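Local coordinates for protein ATP synthase subunit s, mitochondrial (Bos taurus, PDB 3E4G) that regulates the mitochondrial membrane ATP synthase, being necessary for its proton conduction and blocking a proton leak through an alternative exit pathway, at residues V9-R17 against S28-A36; I63-M74 against V87-I98. The protein carries 1 engineered substitution. All coordinates share one frame; numbering follows the deposited sequence.

Contact 1 of 2, residues V9-R17 against S28-A36; sequences VFNKVDHDR and SEWLLRCGA. With MG (magnesium ion), chain B.
Arg17 and Glu29 meet in the N-terminal domain, where the end of helix 2-11 lies on helix 23-33 and helix 15-21 reaches it through their side-on, two-nitrogen salt bridge. Their flat groups are nearly coplanar, 16° apart, and each carboxylate oxygen spends its syn lone pair on one donor: Arg17 NE lies 2.9 Å from Glu29 OE1, and Arg17 NH2 stands 2.8 Å from Glu29 OE2 in an almost straight bond. The arginine reaches there by a bend at chi2 (63°), while the glutamate comes out extended beyond CG. Arg25 takes a second share of Glu29 OE2, so the carboxylate is probably held in its charged form.

Arg33 also works side-on, but spends both nitrogens on one atom, the carbonyl oxygen of Phe10 near the end of its helix. NE and NH2 approach Phe10 O from the same face of the carbonyl, NH2 well above its plane, and Arg33 NE makes the shorter bond at 2.8 Å. Trp30 CA sits over one face of that guanidinium, while Phe10 O lies at its edge. Phe10 answers with its ring, whose edge meets the carbonyl oxygen of Arg33, CE1 lying 3.2 Å from that O. Trp30 turns an edge to the first helix, with CD1 3.5 Å from Phe10 O. Where helix 23-33 ends, a Schellman motif with Gly35 at C-prime turns the chain, and Gly35 O binds the magnesium ion at 2.2 Å.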
loop_
_atom_site.group_PDB
_atom_site.type_symbol
_atom_site.label_atom_id
_atom_site.label_comp_id
_atom_site.label_asym_id
_atom_site.label_seq_id
_atom_site.Cartn_x
_atom_site.Cartn_y
_atom_site.Cartn_z
ATOM N N VAL A 9 8.660 -8.157 13.539
ATOM C CA VAL A 9 8.355 -9.524 13.153
ATOM C C VAL A 9 6.948 -9.616 12.522
ATOM O O VAL A 9 6.719 -10.526 11.719
ATOM C CB VAL A 9 8.556 -10.498 14.314
ATOM C CG1 VAL A 9 7.463 -10.504 15.307
ATOM C CG2 VAL A 9 9.055 -11.785 13.865
ATOM N N PHE A 10 6.039 -8.735 12.890
ATOM C CA PHE A 10 4.750 -8.677 12.162
ATOM C C PHE A 10 4.972 -8.354 10.692
ATOM O O PHE A 10 4.198 -8.784 9.814
ATOM C CB PHE A 10 3.784 -7.695 12.812
ATOM C CG PHE A 10 2.886 -8.352 13.837
ATOM C CD1 PHE A 10 1.503 -8.376 13.670
ATOM C CD2 PHE A 10 3.419 -8.984 14.990
ATOM C CE1 PHE A 10 0.642 -8.985 14.541
ATOM C CE2 PHE A 10 2.569 -9.596 15.893
ATOM C CZ PHE A 10 1.181 -9.581 15.716
ATOM N N ASN A 11 5.948 -7.528 10.422
ATOM C CA ASN A 11 6.236 -7.051 9.046
ATOM C C ASN A 11 7.182 -7.935 8.274
ATOM O O ASN A 11 7.130 -7.934 7.029
ATOM C CB ASN A 11 6.739 -5.601 9.084
ATOM C CG ASN A 11 5.591 -4.642 9.235
ATOM O OD1 ASN A 11 5.334 -4.107 10.380
ATOM N ND2 ASN A 11 4.885 -4.386 8.190
ATOM N N LYS A 12 8.083 -8.663 8.924
ATOM C CA LYS A 12 9.158 -9.334 8.215
ATOM C C LYS A 12 8.641 -10.373 7.240
ATOM O O LYS A 12 7.759 -11.177 7.583
ATOM C CB LYS A 12 10.111 -9.988 9.251
ATOM C CG LYS A 12 11.290 -10.703 8.607
ATOM C CD LYS A 12 12.279 -11.235 9.664
ATOM C CE LYS A 12 13.375 -12.030 9.132
ATOM N NZ LYS A 12 14.202 -11.279 8.270
ATOM N N VAL A 13 9.200 -10.395 6.046
ATOM C CA VAL A 13 8.840 -11.381 5.032
ATOM C C VAL A 13 9.393 -12.731 5.391
ATOM O O VAL A 13 10.566 -12.890 5.786
ATOM C CB VAL A 13 9.367 -10.953 3.640
ATOM C CG1 VAL A 13 9.118 -12.063 2.598
ATOM C CG2 VAL A 13 8.700 -9.716 3.179
ATOM N N ASP A 14 8.576 -13.740 5.267
ATOM C CA ASP A 14 9.038 -15.160 5.306
ATOM C C ASP A 14 9.008 -15.710 3.869
ATOM O O ASP A 14 7.942 -15.944 3.284
ATOM C CB ASP A 14 8.177 -15.929 6.230
ATOM C CG ASP A 14 8.689 -17.345 6.460
ATOM O OD1 ASP A 14 8.574 -17.903 7.604
ATOM O OD2 ASP A 14 9.265 -17.920 5.537
ATOM N N HIS A 15 10.189 -15.773 3.272
ATOM C CA HIS A 15 10.277 -16.166 1.855
ATOM C C HIS A 15 9.874 -17.600 1.633
ATOM O O HIS A 15 9.470 -17.983 0.546
ATOM C CB HIS A 15 11.661 -15.852 1.282
ATOM C CG HIS A 15 11.925 -14.366 1.111
ATOM N ND1 HIS A 15 11.371 -13.602 0.099
ATOM C CD2 HIS A 15 12.528 -13.488 1.947
ATOM C CE1 HIS A 15 11.727 -12.339 0.259
ATOM N NE2 HIS A 15 12.454 -12.241 1.361
ATOM N N ASP A 16 10.013 -18.434 2.670
ATOM C CA ASP A 16 9.527 -19.815 2.586
ATOM C C ASP A 16 8.030 -19.807 2.419
ATOM O O ASP A 16 7.458 -20.621 1.649
ATOM C CB ASP A 16 9.938 -20.619 3.804
ATOM C CG ASP A 16 11.423 -20.886 3.903
ATOM O OD1 ASP A 16 12.101 -20.881 2.855
ATOM O OD2 ASP A 16 11.837 -21.017 5.061
ATOM N N ARG A 17 7.356 -18.907 3.112
ATOM C CA ARG A 17 5.976 -18.848 3.024
ATOM C C ARG A 17 5.510 -18.410 1.591
ATOM O O ARG A 17 4.558 -18.974 0.971
ATOM C CB ARG A 17 5.349 -17.893 4.065
ATOM C CG ARG A 17 3.860 -17.863 4.099
ATOM C CD ARG A 17 3.288 -19.229 4.488
ATOM N NE ARG A 17 1.852 -19.165 4.688
ATOM C CZ ARG A 17 1.104 -20.261 4.829
ATOM N NH1 ARG A 17 1.693 -21.491 4.862
ATOM N NH2 ARG A 17 -0.172 -20.184 4.939
ATOM N N SER A 28 -1.477 -11.367 1.778
ATOM C CA SER A 28 -2.748 -11.276 2.470
ATOM C C SER A 28 -2.562 -11.533 3.969
ATOM O O SER A 28 -3.157 -10.869 4.807
ATOM C CB SER A 28 -3.749 -12.320 1.939
ATOM O OG SER A 28 -4.091 -12.084 0.564
ATOM N N GLU A 29 -1.757 -12.539 4.268
ATOM C CA GLU A 29 -1.465 -12.891 5.691
ATOM C C GLU A 29 -0.766 -11.712 6.373
ATOM O O GLU A 29 -1.098 -11.332 7.516
ATOM C CB GLU A 29 -0.624 -14.137 5.749
ATOM C CG GLU A 29 -1.433 -15.399 5.379
ATOM C CD GLU A 29 -0.667 -16.621 5.121
ATOM O OE1 GLU A 29 0.558 -16.620 5.132
ATOM O OE2 GLU A 29 -1.377 -17.676 4.918
ATOM N N TRP A 30 0.255 -11.153 5.745
ATOM C CA TRP A 30 0.961 -9.974 6.267
ATOM C C TRP A 30 -0.015 -8.828 6.534
ATOM O O TRP A 30 -0.051 -8.237 7.623
ATOM C CB TRP A 30 2.059 -9.538 5.281
ATOM C CG TRP A 30 2.577 -8.170 5.519
ATOM C CD1 TRP A 30 3.167 -7.647 6.636
ATOM C CD2 TRP A 30 2.516 -7.079 4.578
ATOM N NE1 TRP A 30 3.497 -6.335 6.450
ATOM C CE2 TRP A 30 3.105 -5.952 5.176
ATOM C CE3 TRP A 30 2.025 -6.976 3.254
ATOM C CZ2 TRP A 30 3.188 -4.705 4.542
ATOM C CZ3 TRP A 30 2.123 -5.763 2.617
ATOM C CH2 TRP A 30 2.665 -4.643 3.243
ATOM N N LEU A 31 -0.822 -8.501 5.527
ATOM C CA LEU A 31 -1.728 -7.346 5.686
ATOM C C LEU A 31 -2.717 -7.594 6.800
ATOM O O LEU A 31 -2.906 -6.740 7.681
ATOM C CB LEU A 31 -2.396 -7.045 4.342
ATOM C CG LEU A 31 -1.403 -6.326 3.402
ATOM C CD1 LEU A 31 -1.767 -6.495 1.924
ATOM C CD2 LEU A 31 -1.273 -4.850 3.736
ATOM N N LEU A 32 -3.378 -8.755 6.803
ATOM C CA LEU A 32 -4.412 -8.930 7.824
ATOM C C LEU A 32 -3.780 -9.064 9.232
ATOM O O LEU A 32 -4.348 -8.537 10.192
ATOM C CB LEU A 32 -5.376 -10.073 7.537
ATOM C CG LEU A 32 -6.569 -9.675 6.644
ATOM C CD1 LEU A 32 -6.165 -9.221 5.215
ATOM C CD2 LEU A 32 -7.516 -10.897 6.548
ATOM N N ARG A 33 -2.621 -9.707 9.374
ATOM C CA ARG A 33 -2.033 -9.805 10.728
ATOM C C ARG A 33 -1.645 -8.424 11.234
ATOM O O ARG A 33 -1.584 -8.195 12.453
ATOM C CB ARG A 33 -0.858 -10.821 10.798
ATOM C CG ARG A 33 0.431 -10.347 10.179
ATOM C CD ARG A 33 1.288 -11.538 9.799
ATOM N NE ARG A 33 2.615 -11.101 9.371
ATOM C CZ ARG A 33 3.373 -11.721 8.476
ATOM N NH1 ARG A 33 2.952 -12.868 7.923
ATOM N NH2 ARG A 33 4.538 -11.189 8.124
ATOM N N CYS A 34 -1.362 -7.476 10.306
ATOM C CA CYS A 34 -1.002 -6.120 10.635
ATOM C C CYS A 34 -2.204 -5.176 10.674
ATOM O O CYS A 34 -2.015 -3.945 10.729
ATOM C CB CYS A 34 0.060 -5.587 9.650
ATOM S SG CYS A 34 1.669 -6.352 9.825
ATOM N N GLY A 35 -3.433 -5.706 10.705
ATOM C CA GLY A 35 -4.604 -4.845 10.854
ATOM C C GLY A 35 -5.047 -4.152 9.589
ATOM O O GLY A 35 -5.751 -3.120 9.677
ATOM N N ALA A 36 -4.678 -4.661 8.416
ATOM C CA ALA A 36 -5.166 -4.201 7.152
ATOM C C ALA A 36 -6.190 -5.210 6.580
ATOM O O ALA A 36 -6.428 -6.306 7.157
ATOM C CB ALA A 36 -4.008 -3.934 6.189
HETATM MG MG MG B . -7.655 -1.994 9.994
HETATM O O HOH W 1 5.600 -13.319 5.878
HETATM O O HOH W 2 -7.044 -1.905 12.434
HETATM O O HOH W 3 -9.652 -0.762 10.346
HETATM O O HOH W 4 -8.742 -4.088 10.482
#

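Contact 2 of 2, residues I63-M74 against V87-I98; sequences IQAIDATDSCIM and VEKIRLCKCHYI. With MG (magnesium ion), chain B.
Asp67 and Arg91 lie side by side on neighbouring parallel strands of a leucine-rich-repeat sheet, the residues 63-69 and 89-93 running 7° apart. In the conformer described here, Arg91 NH1 reaches Asp67 OD1 at 3.2 Å, a hydrogen bond within a salt bridge, although the carboxylate and guanidinium planes stand 84° apart. Asp67 OD1 also accepts from Thr69 OG1 at 2.7 Å, so two donors grip one atom. With CG anti to the backbone N (chi1 179°), Asp67 turns OD1 toward both Arg91 NH1 and Thr69 OG1, which meet it on its syn side, and Cys93 CB lies against one guanidinium face. An asparagine at Asp67 would probably leave Arg91 without its charged mate here and let its guanidinium swing more freely. Next to this cluster Thr69 O binds the magnesium ion at 2.3 Å, with Gly35 O and three waters around the same metal.

Beneath these polar groups the parallel backbone bonds set the register, Ala68 N to Arg91 O and Cys93 N to Ala68 O among them. The opposite side of the sheet is apolar: Ile66 CD1 meets Val87 CG1, and Ala68 CB packs on Leu92 CD2 at 4.1 Å, a row that Leu31 of helix 23-33 helps to cover at Ile66. At the start of the strands Gln64 NE2 donates almost straight to Glu88 OE1, which it meets from above the carboxylate plane.

Beyond the strands the two segments remain in touch through their loops. Met74 makes an oblique Met-aromatic contact with Tyr97, its SD 4.9 Å from the ring centroid, and its CE packs on Tyr97 CB. The direct ion pair of Asp70 and Lys94 is long, and one water bridges it, donating to Asp70 OD2 and accepting from Lys94 NZ.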
loop_
_atom_site.group_PDB
_atom_site.type_symbol
_atom_site.label_atom_id
_atom_site.label_comp_id
_atom_site.label_asym_id
_atom_site.label_seq_id
_atom_site.Cartn_x
_atom_site.Cartn_y
_atom_site.Cartn_z
ATOM N N ILE A 63 -4.847 -10.315 -5.132
ATOM C CA ILE A 63 -5.232 -9.034 -4.535
ATOM C C ILE A 63 -5.516 -7.988 -5.595
ATOM O O ILE A 63 -4.636 -7.714 -6.444
ATOM C CB ILE A 63 -4.144 -8.548 -3.545
ATOM C CG1 ILE A 63 -3.957 -9.560 -2.404
ATOM C CG2 ILE A 63 -4.480 -7.149 -3.034
ATOM C CD1 ILE A 63 -2.703 -9.267 -1.533
ATOM N N GLN A 64 -6.677 -7.371 -5.519
ATOM C CA GLN A 64 -7.018 -6.210 -6.328
ATOM C C GLN A 64 -6.903 -4.917 -5.550
ATOM O O GLN A 64 -6.491 -3.878 -6.080
ATOM C CB GLN A 64 -8.476 -6.346 -6.900
ATOM C CG GLN A 64 -8.833 -5.173 -7.788
ATOM C CD GLN A 64 -10.124 -5.459 -8.607
ATOM O OE1 GLN A 64 -10.999 -6.173 -8.121
ATOM N NE2 GLN A 64 -10.205 -4.904 -9.805
ATOM N N ALA A 65 -7.365 -4.925 -4.281
ATOM C CA ALA A 65 -7.431 -3.718 -3.469
ATOM C C ALA A 65 -6.924 -4.039 -2.068
ATOM O O ALA A 65 -7.142 -5.115 -1.527
ATOM C CB ALA A 65 -8.871 -3.188 -3.412
ATOM N N ILE A 66 -6.275 -3.023 -1.484
ATOM C CA ILE A 66 -5.752 -3.061 -0.123
ATOM C C ILE A 66 -6.301 -1.880 0.620
ATOM O O ILE A 66 -6.284 -0.756 0.107
ATOM C CB ILE A 66 -4.209 -3.021 -0.122
ATOM C CG1 ILE A 66 -3.668 -4.277 -0.837
ATOM C CG2 ILE A 66 -3.660 -2.867 1.304
ATOM C CD1 ILE A 66 -2.167 -4.195 -1.163
ATOM N N ASP A 67 -6.790 -2.108 1.856
ATOM C CA ASP A 67 -7.270 -1.034 2.710
ATOM C C ASP A 67 -6.593 -1.199 4.057
ATOM O O ASP A 67 -6.997 -2.078 4.850
ATOM C CB ASP A 67 -8.798 -1.058 2.851
ATOM C CG ASP A 67 -9.319 0.014 3.734
ATOM O OD1 ASP A 67 -8.509 0.731 4.374
ATOM O OD2 ASP A 67 -10.579 0.149 3.745
ATOM N N ALA A 68 -5.510 -0.464 4.270
ATOM C CA ALA A 68 -4.744 -0.513 5.514
ATOM C C ALA A 68 -5.132 0.686 6.336
ATOM O O ALA A 68 -4.602 1.794 6.129
ATOM C CB ALA A 68 -3.243 -0.538 5.192
ATOM N N THR A 69 -6.087 0.491 7.245
ATOM C CA THR A 69 -6.544 1.543 8.161
ATOM C C THR A 69 -6.185 1.123 9.559
ATOM O O THR A 69 -6.488 0.010 9.980
ATOM C CB THR A 69 -8.076 1.760 7.988
ATOM O OG1 THR A 69 -8.312 2.251 6.649
ATOM C CG2 THR A 69 -8.603 2.810 8.985
ATOM N N ASP A 70 -5.550 2.030 10.316
ATOM C CA ASP A 70 -5.168 1.716 11.700
ATOM C C ASP A 70 -4.334 0.432 11.700
ATOM O O ASP A 70 -4.546 -0.485 12.486
ATOM C CB ASP A 70 -6.388 1.608 12.605
ATOM C CG ASP A 70 -6.974 2.967 12.941
ATOM O OD1 ASP A 70 -6.173 3.794 13.439
ATOM O OD2 ASP A 70 -8.175 3.190 12.821
ATOM N N SER A 71 -3.318 0.391 10.835
ATOM C CA SER A 71 -2.489 -0.783 10.586
ATOM C C SER A 71 -1.056 -0.509 11.027
ATOM O O SER A 71 -0.578 0.637 10.975
ATOM C CB SER A 71 -2.545 -1.103 9.108
ATOM O OG SER A 71 -1.639 -2.109 8.710
ATOM N N CYS A 72 -0.335 -1.579 11.370
ATOM C CA CYS A 72 1.099 -1.466 11.769
ATOM C C CYS A 72 2.043 -1.791 10.669
ATOM O O CYS A 72 3.257 -1.969 10.945
ATOM C CB CYS A 72 1.361 -2.346 13.045
ATOM S SG CYS A 72 1.230 -4.110 12.733
ATOM N N ILE A 73 1.612 -1.799 9.409
ATOM C CA ILE A 73 2.543 -2.040 8.311
ATOM C C ILE A 73 3.595 -0.938 8.274
ATOM O O ILE A 73 3.372 0.242 8.543
ATOM C CB ILE A 73 1.818 -2.179 6.969
ATOM C CG1 ILE A 73 1.008 -0.913 6.606
ATOM C CG2 ILE A 73 0.983 -3.447 6.945
ATOM C CD1 ILE A 73 0.273 -1.096 5.234
ATOM N N MET A 74 4.809 -1.375 7.857
ATOM C CA MET A 74 5.948 -0.412 7.721
ATOM C C MET A 74 7.017 -1.004 6.901
ATOM O O MET A 74 7.253 -2.201 6.964
ATOM C CB MET A 74 6.368 0.134 8.939
ATOM C CG MET A 74 6.877 -0.818 9.671
ATOM S SD MET A 74 7.441 -0.122 11.321
ATOM C CE MET A 74 8.214 1.393 10.897
ATOM N N VAL A 87 -2.420 -5.643 -8.293
ATOM C CA VAL A 87 -2.924 -4.648 -7.306
ATOM C C VAL A 87 -3.242 -3.339 -7.997
ATOM O O VAL A 87 -2.371 -2.708 -8.604
ATOM C CB VAL A 87 -1.888 -4.461 -6.181
ATOM C CG1 VAL A 87 -2.430 -3.399 -5.196
ATOM C CG2 VAL A 87 -1.553 -5.760 -5.493
ATOM N N GLU A 88 -4.488 -2.920 -7.874
ATOM C CA GLU A 88 -4.958 -1.724 -8.536
ATOM C C GLU A 88 -5.283 -0.561 -7.605
ATOM O O GLU A 88 -5.256 0.589 -8.052
ATOM C CB GLU A 88 -6.226 -2.046 -9.383
ATOM C CG GLU A 88 -5.868 -2.994 -10.475
ATOM C CD GLU A 88 -6.991 -3.438 -11.325
ATOM O OE1 GLU A 88 -8.165 -3.241 -10.997
ATOM O OE2 GLU A 88 -6.722 -4.204 -12.307
ATOM N N LYS A 89 -5.646 -0.852 -6.352
ATOM C CA LYS A 89 -6.106 0.142 -5.387
ATOM C C LYS A 89 -5.384 -0.080 -4.071
ATOM O O LYS A 89 -5.375 -1.202 -3.548
ATOM C CB LYS A 89 -7.610 0.011 -5.133
ATOM C CG LYS A 89 -8.502 0.290 -6.330
ATOM C CD LYS A 89 -9.972 -0.035 -6.023
ATOM C CE LYS A 89 -10.920 0.534 -6.986
ATOM N NZ LYS A 89 -12.321 0.069 -6.824
ATOM N N ILE A 90 -4.812 1.009 -3.510
ATOM C CA ILE A 90 -4.243 0.966 -2.168
ATOM C C ILE A 90 -4.720 2.169 -1.398
ATOM O O ILE A 90 -4.600 3.310 -1.843
ATOM C CB ILE A 90 -2.690 0.965 -2.191
ATOM C CG1 ILE A 90 -2.160 -0.267 -2.925
ATOM C CG2 ILE A 90 -2.137 1.037 -0.744
ATOM C CD1 ILE A 90 -0.635 -0.261 -3.086
ATOM N N ARG A 91 -5.245 1.924 -0.195
ATOM C CA ARG A 91 -5.589 2.979 0.762
ATOM C C ARG A 91 -4.722 2.759 2.005
ATOM O O ARG A 91 -4.695 1.645 2.556
ATOM C CB ARG A 91 -7.075 2.895 1.122
ATOM C CG ARG A 91 -7.521 3.931 2.043
ATOM C CD ARG A 91 -9.092 3.843 2.042
ATOM N NE ARG A 91 -9.636 4.949 2.675
ATOM C CZ ARG A 91 -9.927 4.844 4.047
ATOM N NH1 ARG A 91 -9.670 3.718 4.652
ATOM N NH2 ARG A 91 -10.575 5.818 4.633
ATOM N N LEU A 92 -4.054 3.813 2.410
ATOM C CA LEU A 92 -3.234 3.859 3.652
ATOM C C LEU A 92 -3.890 4.960 4.511
ATOM O O LEU A 92 -3.842 6.142 4.119
ATOM C CB LEU A 92 -1.772 4.224 3.331
ATOM C CG LEU A 92 -1.086 3.312 2.332
ATOM C CD1 LEU A 92 0.318 3.830 1.988
ATOM C CD2 LEU A 92 -1.066 1.862 2.750
ATOM N N CYS A 93 -4.500 4.587 5.612
ATOM C CA CYS A 93 -5.242 5.535 6.451
ATOM C C CYS A 93 -4.863 5.283 7.892
ATOM O O CYS A 93 -4.996 4.165 8.397
ATOM C CB CYS A 93 -6.759 5.328 6.222
ATOM S SG CYS A 93 -7.784 6.380 7.242
ATOM N N LYS A 94 -4.380 6.327 8.578
ATOM C CA LYS A 94 -4.033 6.189 10.007
ATOM C C LYS A 94 -3.052 5.005 10.162
ATOM O O LYS A 94 -3.161 4.160 11.053
ATOM C CB LYS A 94 -5.279 5.992 10.874
ATOM C CG LYS A 94 -6.167 7.203 10.889
ATOM C CD LYS A 94 -7.481 7.049 11.716
ATOM C CE LYS A 94 -8.510 6.220 11.016
ATOM N NZ LYS A 94 -9.920 6.430 11.630
ATOM N N CYS A 95 -2.043 4.994 9.257
ATOM C CA CYS A 95 -0.909 4.036 9.327
ATOM C C CYS A 95 0.230 4.810 9.951
ATOM O O CYS A 95 0.974 5.536 9.290
ATOM C CB CYS A 95 -0.548 3.464 7.986
ATOM S SG CYS A 95 -1.804 2.383 7.293
ATOM N N HIS A 96 0.331 4.745 11.284
ATOM C CA HIS A 96 1.216 5.650 12.026
ATOM C C HIS A 96 2.672 5.358 11.834
ATOM O O HIS A 96 3.510 6.216 12.166
ATOM C CB HIS A 96 0.772 5.714 13.455
ATOM C CG HIS A 96 -0.672 6.192 13.611
ATOM N ND1 HIS A 96 -1.167 7.318 13.018
ATOM C CD2 HIS A 96 -1.718 5.555 14.187
ATOM C CE1 HIS A 96 -2.455 7.404 13.309
ATOM N NE2 HIS A 96 -2.806 6.361 14.042
ATOM N N TYR A 97 3.036 4.193 11.318
ATOM C CA TYR A 97 4.434 3.820 11.141
ATOM C C TYR A 97 4.918 4.063 9.745
ATOM O O TYR A 97 6.147 3.950 9.531
ATOM C CB TYR A 97 4.653 2.384 11.531
ATOM C CG TYR A 97 4.282 2.066 12.935
ATOM C CD1 TYR A 97 5.185 2.171 13.901
ATOM C CD2 TYR A 97 3.093 1.469 13.235
ATOM C CE1 TYR A 97 4.834 1.877 15.237
ATOM C CE2 TYR A 97 2.694 1.158 14.505
ATOM C CZ TYR A 97 3.548 1.384 15.489
ATOM O OH TYR A 97 3.267 1.059 16.812
ATOM N N ILE A 98 4.051 4.320 8.775
ATOM C CA ILE A 98 4.425 4.594 7.354
ATOM C C ILE A 98 5.315 5.824 7.332
ATOM O O ILE A 98 5.041 6.804 8.079
ATOM C CB ILE A 98 3.126 4.701 6.444
ATOM C CG1 ILE A 98 2.441 3.361 6.390
ATOM C CG2 ILE A 98 3.412 5.355 5.045
ATOM C CD1 ILE A 98 1.468 2.985 5.325
HETATM MG MG MG B . -7.655 -1.994 9.994
HETATM O O HOH W 5 -5.672 6.086 14.811
HETATM O O HOH W 6 -3.585 3.028 14.267
HETATM O O HOH W 7 -9.591 5.094 13.974
HETATM O O HOH W 2 -7.044 -1.905 12.434
HETATM O O HOH W 8 1.688 1.947 9.952
HETATM O O HOH W 9 -1.120 2.703 12.809
HETATM O O HOH W 3 -9.652 -0.762 10.346
HETATM O O HOH W 4 -8.742 -4.088 10.482
#

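How the contacts relate
Contact 1 closes before contact 2 opens along the chain, and their centres lie 13 Å apart. The first is confined to the N-terminal domain; the second joins strands 63-69 and 89-93 of the leucine-rich-repeat sheet, so they lie on the two sides of the junction between N-terminal domain and repeats. The junction is direct: Cys34 O lies 2.8 Å from Ser71 OG and 3.0 Å from Cys72 N, both probable hydrogen bonds. The magnesium ion, with the same three waters, belongs to both contacts, taking one backbone carbonyl from each. Helix 23-33 also lies against the apolar side of the sheet, and the metal thus ties domain to repeats beside that interface.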